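Local coordinates for malate dehydrogenase (PDB 1V9N), which catalyses the NAD-dependent oxidation of (S)-malate to oxaloacetate, and was crystallised with bound NADPH, at residues D17-F22 against E346-I351; T28-P33 against R62-I67; E34-I39 against G101-K106; G56-K61 against R342-E347. All blocks are in the same frame, centred on the assembly; numbering follows the deposited sequence.

Contact 1 of 4, residues D17-F22 against E346-I351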
loop_
_atom_site.group_PDB
_atom_site.type_symbol
_atom_site.label_atom_id
_atom_site.label_comp_id
_atom_site.label_asym_id
_atom_site.label_seq_id
_atom_site.Cartn_x
_atom_site.Cartn_y
_atom_site.Cartn_z
ATOM N N ASP A 17 32.542 -9.233 -3.045
ATOM C CA ASP A 17 32.784 -10.650 -3.292
ATOM C C ASP A 17 33.323 -11.373 -2.061
ATOM O O ASP A 17 33.113 -12.574 -1.888
ATOM C CB ASP A 17 33.771 -10.799 -4.448
ATOM C CG ASP A 17 33.327 -10.045 -5.686
ATOM O OD1 ASP A 17 32.347 -10.483 -6.327
ATOM O OD2 ASP A 17 33.951 -9.007 -6.005
ATOM N N ARG A 18 34.018 -10.630 -1.208
ATOM C CA ARG A 18 34.594 -11.187 0.006
ATOM C C ARG A 18 33.522 -11.412 1.062
ATOM O O ARG A 18 33.496 -12.449 1.723
ATOM C CB ARG A 18 35.672 -10.245 0.545
ATOM C CG ARG A 18 36.381 -10.730 1.797
ATOM C CD ARG A 18 37.747 -10.077 1.890
ATOM N NE ARG A 18 38.567 -10.438 0.735
ATOM C CZ ARG A 18 39.723 -9.862 0.420
ATOM N NH1 ARG A 18 40.208 -8.884 1.174
ATOM N NH2 ARG A 18 40.395 -10.269 -0.650
ATOM N N LEU A 19 32.641 -10.430 1.220
ATOM C CA LEU A 19 31.564 -10.532 2.195
ATOM C C LEU A 19 30.652 -11.687 1.797
ATOM O O LEU A 19 30.223 -12.477 2.640
ATOM C CB LEU A 19 30.766 -9.227 2.240
ATOM C CG LEU A 19 29.678 -9.129 3.313
ATOM C CD1 LEU A 19 30.306 -9.272 4.693
ATOM C CD2 LEU A 19 28.962 -7.798 3.196
ATOM N N PHE A 20 30.380 -11.787 0.501
ATOM C CA PHE A 20 29.523 -12.834 -0.035
ATOM C C PHE A 20 30.050 -14.233 0.271
ATOM O O PHE A 20 29.318 -15.073 0.792
ATOM C CB PHE A 20 29.389 -12.683 -1.552
ATOM C CG PHE A 20 28.474 -13.692 -2.182
ATOM C CD1 PHE A 20 27.120 -13.415 -2.350
ATOM C CD2 PHE A 20 28.958 -14.929 -2.593
ATOM C CE1 PHE A 20 26.265 -14.355 -2.919
ATOM C CE2 PHE A 20 28.109 -15.876 -3.161
ATOM C CZ PHE A 20 26.758 -15.585 -3.323
ATOM N N SER A 21 31.312 -14.484 -0.075
ATOM C CA SER A 21 31.919 -15.796 0.149
ATOM C C SER A 21 31.977 -16.132 1.637
ATOM O O SER A 21 31.867 -17.288 2.026
ATOM C CB SER A 21 33.330 -15.841 -0.449
ATOM O OG SER A 21 34.177 -14.901 0.186
ATOM N N PHE A 22 32.152 -15.111 2.464
ATOM C CA PHE A 22 32.196 -15.312 3.902
ATOM C C PHE A 22 30.866 -15.903 4.365
ATOM O O PHE A 22 30.831 -16.973 4.979
ATOM C CB PHE A 22 32.441 -13.986 4.616
ATOM C CG PHE A 22 32.201 -14.049 6.096
ATOM C CD1 PHE A 22 33.032 -14.801 6.918
ATOM C CD2 PHE A 22 31.113 -13.393 6.663
ATOM C CE1 PHE A 22 32.781 -14.901 8.279
ATOM C CE2 PHE A 22 30.853 -13.488 8.029
ATOM C CZ PHE A 22 31.687 -14.244 8.835
ATOM N N GLU A 346 33.697 -7.248 14.107
ATOM C CA GLU A 346 34.239 -8.053 15.200
ATOM C C GLU A 346 33.291 -9.225 15.418
ATOM O O GLU A 346 33.710 -10.372 15.574
ATOM C CB GLU A 346 34.328 -7.216 16.482
ATOM C CG GLU A 346 35.295 -6.036 16.397
ATOM C CD GLU A 346 35.195 -5.097 17.595
ATOM O OE1 GLU A 346 36.026 -4.167 17.694
ATOM O OE2 GLU A 346 34.284 -5.281 18.433
ATOM N N GLU A 347 32.002 -8.911 15.416
ATOM C CA GLU A 347 30.942 -9.890 15.601
ATOM C C GLU A 347 31.020 -10.999 14.550
ATOM O O GLU A 347 30.887 -12.178 14.871
ATOM C CB GLU A 347 29.596 -9.167 15.525
ATOM C CG GLU A 347 28.355 -10.046 15.581
ATOM C CD GLU A 347 27.079 -9.225 15.467
ATOM O OE1 GLU A 347 26.800 -8.426 16.389
ATOM O OE2 GLU A 347 26.363 -9.365 14.451
ATOM N N LEU A 348 31.248 -10.619 13.297
ATOM C CA LEU A 348 31.337 -11.590 12.212
ATOM C C LEU A 348 32.553 -12.504 12.340
ATOM O O LEU A 348 32.484 -13.685 12.005
ATOM C CB LEU A 348 31.372 -10.873 10.855
ATOM C CG LEU A 348 30.138 -10.039 10.499
ATOM C CD1 LEU A 348 30.303 -9.447 9.106
ATOM C CD2 LEU A 348 28.893 -10.910 10.563
ATOM N N ASN A 349 33.670 -11.963 12.815
ATOM C CA ASN A 349 34.864 -12.781 12.981
ATOM C C ASN A 349 34.685 -13.750 14.148
ATOM O O ASN A 349 35.219 -14.854 14.129
ATOM C CB ASN A 349 36.101 -11.897 13.183
ATOM C CG ASN A 349 36.557 -11.242 11.892
ATOM O OD1 ASN A 349 36.696 -11.908 10.862
ATOM N ND2 ASN A 349 36.799 -9.934 11.939
ATOM N N GLU A 350 33.924 -13.339 15.155
ATOM C CA GLU A 350 33.652 -14.204 16.298
ATOM C C GLU A 350 32.791 -15.375 15.807
ATOM O O GLU A 350 32.989 -16.522 16.212
ATOM C CB GLU A 350 32.917 -13.426 17.391
ATOM C CG GLU A 350 32.481 -14.266 18.584
ATOM C CD GLU A 350 33.644 -14.949 19.292
ATOM O OE1 GLU A 350 34.273 -15.847 18.685
ATOM O OE2 GLU A 350 33.929 -14.584 20.457
ATOM N N ILE A 351 31.836 -15.079 14.927
ATOM C CA ILE A 351 30.974 -16.112 14.359
ATOM C C ILE A 351 31.840 -17.094 13.578
ATOM O O ILE A 351 31.639 -18.310 13.648
ATOM C CB ILE A 351 29.916 -15.509 13.398
ATOM C CG1 ILE A 351 28.846 -14.769 14.201
ATOM C CG2 ILE A 351 29.291 -16.611 12.541
ATOM C CD1 ILE A 351 27.760 -14.136 13.337
#

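Contact 2 of 4, residues T28-P33 against R62-I67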
loop_
_atom_site.group_PDB
_atom_site.type_symbol
_atom_site.label_atom_id
_atom_site.label_comp_id
_atom_site.label_asym_id
_atom_site.label_seq_id
_atom_site.Cartn_x
_atom_site.Cartn_y
_atom_site.Cartn_z
ATOM N N THR A 28 27.231 -22.818 4.899
ATOM C CA THR A 28 27.452 -24.190 4.461
ATOM C C THR A 28 28.099 -25.012 5.574
ATOM O O THR A 28 27.845 -26.204 5.689
ATOM C CB THR A 28 28.318 -24.259 3.176
ATOM O OG1 THR A 28 29.529 -23.512 3.353
ATOM C CG2 THR A 28 27.535 -23.698 1.996
ATOM N N LYS A 29 28.923 -24.369 6.394
ATOM C CA LYS A 29 29.578 -25.043 7.521
ATOM C C LYS A 29 28.514 -25.494 8.532
ATOM O O LYS A 29 28.706 -26.464 9.265
ATOM C CB LYS A 29 30.561 -24.090 8.212
ATOM C CG LYS A 29 31.303 -24.693 9.411
ATOM C CD LYS A 29 32.265 -25.786 8.977
ATOM C CE LYS A 29 33.011 -26.381 10.164
ATOM N NZ LYS A 29 33.932 -27.462 9.735
ATOM N N LEU A 30 27.390 -24.782 8.560
ATOM C CA LEU A 30 26.296 -25.106 9.474
ATOM C C LEU A 30 25.302 -26.096 8.861
ATOM O O LEU A 30 24.278 -26.410 9.463
ATOM C CB LEU A 30 25.565 -23.827 9.899
ATOM C CG LEU A 30 26.314 -22.910 10.867
ATOM C CD1 LEU A 30 25.660 -21.539 10.906
ATOM C CD2 LEU A 30 26.325 -23.543 12.256
ATOM N N GLY A 31 25.601 -26.577 7.660
ATOM C CA GLY A 31 24.728 -27.548 7.024
ATOM C C GLY A 31 23.740 -27.022 5.997
ATOM O O GLY A 31 22.931 -27.791 5.471
ATOM N N VAL A 32 23.788 -25.726 5.708
ATOM C CA VAL A 32 22.876 -25.144 4.727
ATOM C C VAL A 32 23.355 -25.508 3.325
ATOM O O VAL A 32 24.512 -25.266 2.981
ATOM C CB VAL A 32 22.828 -23.598 4.839
ATOM C CG1 VAL A 32 21.901 -23.020 3.764
ATOM C CG2 VAL A 32 22.345 -23.188 6.223
ATOM N N PRO A 33 22.481 -26.120 2.506
ATOM C CA PRO A 33 22.875 -26.490 1.139
ATOM C C PRO A 33 23.481 -25.271 0.456
ATOM O O PRO A 33 22.984 -24.152 0.605
ATOM C CB PRO A 33 21.558 -26.922 0.509
ATOM C CG PRO A 33 20.843 -27.564 1.687
ATOM C CD PRO A 33 21.108 -26.567 2.801
ATOM N N ARG A 62 21.612 -13.678 13.650
ATOM C CA ARG A 62 20.222 -14.057 13.868
ATOM C C ARG A 62 19.928 -15.395 13.195
ATOM O O ARG A 62 19.315 -16.282 13.791
ATOM C CB ARG A 62 19.288 -12.980 13.301
ATOM C CG ARG A 62 17.809 -13.347 13.331
ATOM C CD ARG A 62 16.927 -12.237 12.747
ATOM N NE ARG A 62 15.516 -12.478 13.025
ATOM C CZ ARG A 62 14.555 -11.565 12.911
ATOM N NH1 ARG A 62 14.846 -10.330 12.518
ATOM N NH2 ARG A 62 13.300 -11.886 13.208
ATOM N N TYR A 63 20.368 -15.536 11.949
ATOM C CA TYR A 63 20.141 -16.770 11.212
ATOM C C TYR A 63 21.003 -17.898 11.751
ATOM O O TYR A 63 20.560 -19.044 11.807
ATOM C CB TYR A 63 20.408 -16.555 9.718
ATOM C CG TYR A 63 19.605 -15.415 9.134
ATOM C CD1 TYR A 63 18.250 -15.269 9.429
ATOM C CD2 TYR A 63 20.200 -14.475 8.295
ATOM C CE1 TYR A 63 17.507 -14.213 8.905
ATOM C CE2 TYR A 63 19.464 -13.416 7.765
ATOM C CZ TYR A 63 18.120 -13.292 8.073
ATOM O OH TYR A 63 17.392 -12.252 7.539
ATOM N N VAL A 64 22.233 -17.575 12.140
ATOM C CA VAL A 64 23.141 -18.573 12.706
ATOM C C VAL A 64 22.513 -19.177 13.961
ATOM O O VAL A 64 22.432 -20.392 14.097
ATOM C CB VAL A 64 24.508 -17.950 13.094
ATOM C CG1 VAL A 64 25.297 -18.920 13.976
ATOM C CG2 VAL A 64 25.304 -17.620 11.840
ATOM N N ASP A 65 22.067 -18.323 14.878
ATOM C CA ASP A 65 21.451 -18.805 16.112
ATOM C C ASP A 65 20.208 -19.643 15.822
ATOM O O ASP A 65 19.958 -20.645 16.488
ATOM C CB ASP A 65 21.073 -17.636 17.024
ATOM C CG ASP A 65 22.289 -16.925 17.594
ATOM O OD1 ASP A 65 23.359 -17.568 17.706
ATOM O OD2 ASP A 65 22.172 -15.729 17.945
ATOM N N GLY A 66 19.432 -19.225 14.829
ATOM C CA GLY A 66 18.231 -19.964 14.480
ATOM C C GLY A 66 18.562 -21.341 13.942
ATOM O O GLY A 66 17.852 -22.306 14.201
ATOM N N ILE A 67 19.651 -21.437 13.191
ATOM C CA ILE A 67 20.066 -22.714 12.623
ATOM C C ILE A 67 20.548 -23.646 13.734
ATOM O O ILE A 67 20.177 -24.821 13.791
ATOM C CB ILE A 67 21.192 -22.504 11.589
ATOM C CG1 ILE A 67 20.601 -21.895 10.312
ATOM C CG2 ILE A 67 21.900 -23.823 11.299
ATOM C CD1 ILE A 67 21.643 -21.429 9.301
#

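Contact 3 of 4, residues E34-I39 against G101-K106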
loop_
_atom_site.group_PDB
_atom_site.type_symbol
_atom_site.label_atom_id
_atom_site.label_comp_id
_atom_site.label_asym_id
_atom_site.label_seq_id
_atom_site.Cartn_x
_atom_site.Cartn_y
_atom_site.Cartn_z
ATOM N N GLU A 34 24.560 -25.494 -0.287
ATOM C CA GLU A 34 25.268 -24.417 -0.962
ATOM C C GLU A 34 24.404 -23.456 -1.769
ATOM O O GLU A 34 24.610 -22.246 -1.713
ATOM C CB GLU A 34 26.359 -24.995 -1.866
ATOM C CG GLU A 34 27.100 -23.942 -2.672
ATOM C CD GLU A 34 28.319 -24.502 -3.377
ATOM O OE1 GLU A 34 28.182 -25.527 -4.081
ATOM O OE2 GLU A 34 29.412 -23.912 -3.225
ATOM N N GLU A 35 23.448 -23.980 -2.523
ATOM C CA GLU A 35 22.601 -23.110 -3.330
ATOM C C GLU A 35 21.701 -22.239 -2.462
ATOM O O GLU A 35 21.432 -21.088 -2.797
ATOM C CB GLU A 35 21.761 -23.931 -4.311
ATOM C CG GLU A 35 22.593 -24.607 -5.401
ATOM C CD GLU A 35 23.565 -23.646 -6.082
ATOM O OE1 GLU A 35 23.109 -22.627 -6.649
ATOM O OE2 GLU A 35 24.788 -23.912 -6.049
ATOM N N ASP A 36 21.238 -22.786 -1.344
ATOM C CA ASP A 36 20.387 -22.023 -0.442
ATOM C C ASP A 36 21.235 -20.973 0.268
ATOM O O ASP A 36 20.768 -19.869 0.526
ATOM C CB ASP A 36 19.711 -22.946 0.575
ATOM C CG ASP A 36 18.668 -23.850 -0.062
ATOM O OD1 ASP A 36 18.267 -23.573 -1.212
ATOM O OD2 ASP A 36 18.236 -24.826 0.586
ATOM N N ALA A 37 22.486 -21.319 0.569
ATOM C CA ALA A 37 23.401 -20.392 1.231
ATOM C C ALA A 37 23.666 -19.199 0.317
ATOM O O ALA A 37 23.772 -18.064 0.775
ATOM C CB ALA A 37 24.721 -21.094 1.560
ATOM N N LYS A 38 23.785 -19.467 -0.979
ATOM C CA LYS A 38 24.025 -18.410 -1.955
ATOM C C LYS A 38 22.828 -17.460 -2.064
ATOM O O LYS A 38 22.996 -16.262 -2.295
ATOM C CB LYS A 38 24.350 -19.022 -3.325
ATOM C CG LYS A 38 25.668 -19.782 -3.344
ATOM C CD LYS A 38 26.011 -20.307 -4.733
ATOM C CE LYS A 38 27.365 -21.005 -4.727
ATOM N NZ LYS A 38 27.754 -21.487 -6.081
ATOM N N ILE A 39 21.619 -17.989 -1.893
ATOM C CA ILE A 39 20.420 -17.153 -1.951
ATOM C C ILE A 39 20.396 -16.222 -0.739
ATOM O O ILE A 39 20.129 -15.031 -0.866
ATOM C CB ILE A 39 19.131 -18.011 -1.961
ATOM C CG1 ILE A 39 19.021 -18.770 -3.285
ATOM C CG2 ILE A 39 17.911 -17.123 -1.753
ATOM C CD1 ILE A 39 17.930 -19.824 -3.306
ATOM N N GLY A 101 11.045 -17.442 0.332
ATOM C CA GLY A 101 10.671 -16.311 -0.504
ATOM C C GLY A 101 11.171 -16.426 -1.940
ATOM O O GLY A 101 10.482 -16.030 -2.877
ATOM N N TYR A 102 12.376 -16.955 -2.113
ATOM C CA TYR A 102 12.957 -17.136 -3.442
ATOM C C TYR A 102 12.120 -18.111 -4.273
ATOM O O TYR A 102 11.785 -17.833 -5.421
ATOM C CB TYR A 102 14.382 -17.684 -3.329
ATOM C CG TYR A 102 15.084 -17.854 -4.663
ATOM C CD1 TYR A 102 15.723 -16.776 -5.278
ATOM C CD2 TYR A 102 15.109 -19.089 -5.311
ATOM C CE1 TYR A 102 16.374 -16.922 -6.502
ATOM C CE2 TYR A 102 15.758 -19.247 -6.544
ATOM C CZ TYR A 102 16.390 -18.154 -7.125
ATOM O OH TYR A 102 17.059 -18.295 -8.322
ATOM N N ARG A 103 11.789 -19.257 -3.686
ATOM C CA ARG A 103 10.995 -20.272 -4.381
ATOM C C ARG A 103 9.565 -19.804 -4.611
ATOM O O ARG A 103 8.964 -20.102 -5.650
ATOM C CB ARG A 103 10.982 -21.589 -3.588
ATOM C CG ARG A 103 12.357 -22.211 -3.393
ATOM C CD ARG A 103 13.002 -22.571 -4.724
ATOM N NE ARG A 103 14.437 -22.818 -4.579
ATOM C CZ ARG A 103 15.267 -23.047 -5.592
ATOM N NH1 ARG A 103 14.809 -23.065 -6.839
ATOM N NH2 ARG A 103 16.560 -23.248 -5.359
ATOM N N SER A 104 9.017 -19.077 -3.642
ATOM C CA SER A 104 7.660 -18.564 -3.763
ATOM C C SER A 104 7.573 -17.527 -4.883
ATOM O O SER A 104 6.629 -17.537 -5.672
ATOM C CB SER A 104 7.204 -17.923 -2.450
ATOM O OG SER A 104 7.018 -18.894 -1.442
HETATM N N MSE A 105 8.557 -16.635 -4.954
HETATM C CA MSE A 105 8.549 -15.605 -5.987
HETATM C C MSE A 105 8.792 -16.213 -7.368
HETATM O O MSE A 105 8.208 -15.764 -8.347
HETATM C CB MSE A 105 9.596 -14.522 -5.689
HETATM C CG MSE A 105 9.620 -13.391 -6.717
HETATM SE SE MSE A 105 7.864 -12.586 -7.061
HETATM C CE MSE A 105 7.932 -11.123 -5.802
ATOM N N LYS A 106 9.658 -17.222 -7.444
ATOM C CA LYS A 106 9.925 -17.896 -8.715
ATOM C C LYS A 106 8.620 -18.498 -9.241
ATOM O O LYS A 106 8.342 -18.446 -10.434
ATOM C CB LYS A 106 10.959 -19.017 -8.536
ATOM C CG LYS A 106 12.406 -18.556 -8.498
ATOM C CD LYS A 106 12.831 -17.984 -9.849
ATOM C CE LYS A 106 14.288 -17.536 -9.836
ATOM N NZ LYS A 106 14.749 -17.058 -11.177
#

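Contact 4 of 4, residues G56-K61 against R342-E347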
loop_
_atom_site.group_PDB
_atom_site.type_symbol
_atom_site.label_atom_id
_atom_site.label_comp_id
_atom_site.label_asym_id
_atom_site.label_seq_id
_atom_site.Cartn_x
_atom_site.Cartn_y
_atom_site.Cartn_z
ATOM N N GLY A 56 21.334 -6.280 6.615
ATOM C CA GLY A 56 22.460 -6.912 5.949
ATOM C C GLY A 56 23.141 -7.968 6.802
ATOM O O GLY A 56 22.490 -8.637 7.604
ATOM N N VAL A 57 24.455 -8.113 6.636
ATOM C CA VAL A 57 25.225 -9.104 7.388
ATOM C C VAL A 57 25.074 -8.957 8.901
ATOM O O VAL A 57 25.276 -9.914 9.648
ATOM C CB VAL A 57 26.728 -9.035 7.042
ATOM C CG1 VAL A 57 26.935 -9.374 5.582
ATOM C CG2 VAL A 57 27.272 -7.651 7.350
ATOM N N GLN A 58 24.727 -7.758 9.349
ATOM C CA GLN A 58 24.545 -7.504 10.771
ATOM C C GLN A 58 23.505 -8.466 11.350
ATOM O O GLN A 58 23.394 -8.619 12.564
ATOM C CB GLN A 58 24.073 -6.067 10.983
ATOM C CG GLN A 58 23.871 -5.698 12.436
ATOM C CD GLN A 58 22.902 -4.549 12.610
ATOM O OE1 GLN A 58 21.700 -4.693 12.373
ATOM N NE2 GLN A 58 23.418 -3.397 13.020
ATOM N N ARG A 59 22.753 -9.116 10.468
ATOM C CA ARG A 59 21.703 -10.045 10.868
ATOM C C ARG A 59 22.093 -11.490 10.646
ATOM O O ARG A 59 21.252 -12.384 10.719
ATOM C CB ARG A 59 20.456 -9.756 10.056
ATOM C CG ARG A 59 20.064 -8.312 10.093
ATOM C CD ARG A 59 19.046 -8.107 11.159
ATOM N NE ARG A 59 17.765 -7.728 10.587
ATOM C CZ ARG A 59 16.667 -7.585 11.312
ATOM N NH1 ARG A 59 16.726 -7.804 12.615
ATOM N NH2 ARG A 59 15.529 -7.204 10.752
ATOM N N LEU A 60 23.361 -11.723 10.342
ATOM C CA LEU A 60 23.820 -13.080 10.119
ATOM C C LEU A 60 23.759 -13.863 11.428
ATOM O O LEU A 60 23.439 -15.051 11.439
ATOM C CB LEU A 60 25.249 -13.073 9.582
ATOM C CG LEU A 60 25.814 -14.462 9.289
ATOM C CD1 LEU A 60 25.034 -15.101 8.143
ATOM C CD2 LEU A 60 27.294 -14.346 8.942
ATOM N N LYS A 61 24.055 -13.192 12.537
ATOM C CA LYS A 61 24.029 -13.844 13.845
ATOM C C LYS A 61 22.628 -14.360 14.176
ATOM O O LYS A 61 22.475 -15.352 14.890
ATOM C CB LYS A 61 24.490 -12.870 14.930
ATOM C CG LYS A 61 23.567 -11.684 15.135
ATOM C CD LYS A 61 24.050 -10.801 16.277
ATOM C CE LYS A 61 23.083 -9.652 16.527
ATOM N NZ LYS A 61 23.505 -8.808 17.679
ATOM N N ARG A 342 32.565 -1.200 12.746
ATOM C CA ARG A 342 33.630 -1.846 13.506
ATOM C C ARG A 342 33.137 -2.999 14.375
ATOM O O ARG A 342 33.596 -4.131 14.228
ATOM C CB ARG A 342 34.352 -0.814 14.383
ATOM C CG ARG A 342 33.425 0.092 15.185
ATOM C CD ARG A 342 34.183 1.011 16.148
ATOM N NE ARG A 342 34.610 0.326 17.369
ATOM C CZ ARG A 342 35.645 -0.507 17.454
ATOM N NH1 ARG A 342 36.388 -0.771 16.386
ATOM N NH2 ARG A 342 35.931 -1.088 18.611
ATOM N N LYS A 343 32.207 -2.707 15.278
ATOM C CA LYS A 343 31.664 -3.720 16.175
ATOM C C LYS A 343 31.016 -4.889 15.438
ATOM O O LYS A 343 31.048 -6.026 15.914
ATOM C CB LYS A 343 30.645 -3.089 17.128
ATOM C CG LYS A 343 31.249 -2.125 18.134
ATOM C CD LYS A 343 30.189 -1.586 19.084
ATOM C CE LYS A 343 30.799 -0.665 20.129
ATOM N NZ LYS A 343 29.773 -0.139 21.071
ATOM N N VAL A 344 30.422 -4.609 14.282
ATOM C CA VAL A 344 29.775 -5.651 13.495
ATOM C C VAL A 344 30.822 -6.582 12.900
ATOM O O VAL A 344 30.645 -7.803 12.882
ATOM C CB VAL A 344 28.925 -5.048 12.355
ATOM C CG1 VAL A 344 28.383 -6.157 11.459
ATOM C CG2 VAL A 344 27.781 -4.239 12.942
ATOM N N LEU A 345 31.916 -5.999 12.417
ATOM C CA LEU A 345 32.998 -6.775 11.826
ATOM C C LEU A 345 33.601 -7.720 12.866
ATOM O O LEU A 345 33.972 -8.850 12.548
ATOM C CB LEU A 345 34.080 -5.842 11.285
ATOM C CG LEU A 345 35.211 -6.502 10.492
ATOM C CD1 LEU A 345 34.648 -7.190 9.261
ATOM C CD2 LEU A 345 36.228 -5.445 10.088
ATOM N N GLU A 346 33.697 -7.248 14.107
ATOM C CA GLU A 346 34.239 -8.053 15.200
ATOM C C GLU A 346 33.291 -9.225 15.418
ATOM O O GLU A 346 33.710 -10.372 15.574
ATOM C CB GLU A 346 34.328 -7.216 16.482
ATOM C CG GLU A 346 35.295 -6.036 16.397
ATOM C CD GLU A 346 35.195 -5.097 17.595
ATOM O OE1 GLU A 346 36.026 -4.167 17.694
ATOM O OE2 GLU A 346 34.284 -5.281 18.433
ATOM N N GLU A 347 32.002 -8.911 15.416
ATOM C CA GLU A 347 30.942 -9.890 15.601
ATOM C C GLU A 347 31.020 -10.999 14.550
ATOM O O GLU A 347 30.887 -12.178 14.871
ATOM C CB GLU A 347 29.596 -9.167 15.525
ATOM C CG GLU A 347 28.355 -10.046 15.581
ATOM C CD GLU A 347 27.079 -9.225 15.467
ATOM O OE1 GLU A 347 26.800 -8.426 16.389
ATOM O OE2 GLU A 347 26.363 -9.365 14.451
HETATM O O HOH W 1 25.821 -10.864 12.323
HETATM O O HOH W 2 26.630 -9.791 18.547
#

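Contact 1 of 4, residues D17-F22 against E346-I351
Phe22 and Leu348 are the residues whose CA atoms come nearest across this contact, and at 9.1 Å they leave the two helical backbones far enough apart for a full layer of side chains. The arrangement is apolar helix-helix packing in the helical part of an LDH2/MDH2-family dehydrogenase, joining helix 16-29 near the start of the chain to the C-terminal helix 342-355. Regular helical bonds hold each segment, for example Phe22 N to Arg18 O and Ile351 N to Glu347 O. No hydrogen bond links the two segments, so shape decides the fit.

Phe22 does most of the bridging. Its CG lies anti to the backbone N (chi1 167°), which sends the ring out from helix 16-29 to the opposing backbone. There the far end of the ring comes down beside Leu348: CE2 lies 3.9 Å from Leu348 CB and 4.1 Å from Leu348 CD2. Leu348 thus offers the root of its side chain and one methyl to the same ring carbon. Its other methyl points to Leu19, whose CD1 stands 4.4 Å from Leu348 CD1 in a looser, secondary touch.

All three touching residues are buried. Leu60 of helix 60-69 packs on both Phe22 and Leu348, while Leu19 also meets Ile338 and Ile340 of strand 338-341. The C-terminal Leu360 adds further cover over Leu19 and Phe22, and its backbone N is hydrogen-bonded to Asn349 OD1. Where the ring reaches the backbone itself, Phe22 CZ approaches Leu348 O to 3.3 Å, the oxygen standing oblique to the ring plane.

Contact 2 of 4, residues T28-P33 against R62-I67
Leu30 and Ile67 face each other with their CA atoms 7.4 Å apart, where the end of helix 16-29 leans on helix 60-69. The helix is closed by a Schellman motif: Gly31 takes a positive phi of 98°, and two bonds run back into the last turn, one of them from Gly31 N to Thr28 O. This turn brings two apolar bumps, Leu30 before the glycine and Val32 after it, to bear on one helical surface.

Ile67 projects between them and serves each with a different branch. Its short arm, CG2, sits 3.9 Å from Leu30 CB, at the base of the leucine. Its long arm carries CD1 to Val32, and the two side chains meet at about a right angle. Farther out, Leu30 CD1 lies across the forked end of Val64, 4.0 Å from Val64 CG2 and 4.1 Å from Val64 CG1, so that one methyl rests against both prongs.

Leu27 of helix 16-29 backs both Val32 and Ile67, and Ala37 of helix 34-49, which starts just beyond the N-cap Pro33, meets Val32. The tightest fit is at the valine, where Val32 CG2, anti to its own carbonyl carbon, stands 3.6 Å from Ile67 CD1.

Contact 3 of 4, residues E34-I39 against G101-K106
Ile39 reaches from helix 34-49 onto the ring of Tyr102 in helix 97-115, and it carries most of the contact. From CB, which is directed at the opposing helix, the side chain divides. The CG2 branch settles over the root of the tyrosine, 3.9 Å from Tyr102 CB and 4.1 Å from Tyr102 CG. The other branch passes through CG1 and, with chi2 at 170°, stretches out to place CD1 above the ring. That terminal methyl makes a CH-pi contact: it lies 3.9 Å from the ring centroid and 24° off the ring normal, and its closest ring atom is Tyr102 CD2, 3.5 Å from Ile39 CD1. The methyl also comes near Arg103, with Ile39 CD1 4.2 Å from Arg103 NH2.

The tyrosine ring is held between two aliphatic groups, since Lys106 CG covers the face opposite Ile39. Arg103 closes its edge: NE lies in the ring plane, while Tyr102 CE2 stands over the centre of the guanidinium, 3.9 Å above its plane, so that the ring turns its edge to the face of the arginine. Asp36 OD1 approaches the guanidinium near its plane, but at 4.5 Å from Arg103 NH2 it gives a charge attraction too long for a salt bridge.

Met137 of helix 132-139 also touches Tyr102, and on the far side of helix 97-115 Ser104 and Met105, a selenomethionine, meet Phe282 of strand 278-285. The arrangement is a near-perpendicular helix crossing, in which the axes of 34-39 and 101-106 lie at 86° and approach to 11.9 Å, resting an N-terminal helix on one that covers the mixed sheet.

Contact 4 of 4, residues G56-K61 against R342-E347
Lys61 and Glu347 meet side on, their extended chains crossing at about a right angle. The salt bridge is loose, with Lys61 NZ 3.6 Å from Glu347 OE1, and the closest touch is made by the aliphatic part of the lysine: its CD lies 3.3 Å from Glu347 OE2. Beside the pair, Val344 CG1 rests 4.1 Å from Gln58 CA, and Val344 CG2 meets Gln58 CG.

Two waters tie the carboxylate further. One donates to Glu347 OE2 at 2.7 Å and to Val57 O, and accepts from Lys61 N at 2.9 Å, thereby joining the start of helix 60-69 to the acid. The second donates to Glu347 OE1 at 2.6 Å and takes a weak bond from Lys61 NZ. Each carboxylate oxygen thus has its own water. Glu347 CG, anti to the backbone N (chi1 175°), carries the acid across to this site.

Asp48 OD2 of helix 34-49 fixes the turn by accepting from Val57 N. Beneath this polar rim, Val57 and Leu60 pack on Leu348 and on Ile23 of helix 16-29, so that the surface contact lies over a junction of helices 16-29, 60-69 and 342-355, the last following directly from strand 338-341.

In the fold
Contacts 1 and 2 are buried and apolar, contact 3 is partly buried, and contact 4 lies at the surface. Contacts 1 and 4 share helix 342-355 and have centres about 8 Å apart, where Leu19 touches Val57 and Phe22 touches Leu60: the apolar layer of the first lies beside the water-linked charges of the second. Contact 2 uses helix 16-29 with contact 1 and helix 60-69 with contact 4. Contact 3, a CH-pi contact with a charged rim, joins helix 34-49 to helix 97-115, which packs on strand 278-285 of the mixed sheet. It lies farthest from contact 4, about 22 Å between centres, yet Phe20 touches Lys38 and Val32 and Thr28 meet Ala37, tying it to contacts 1 and 2.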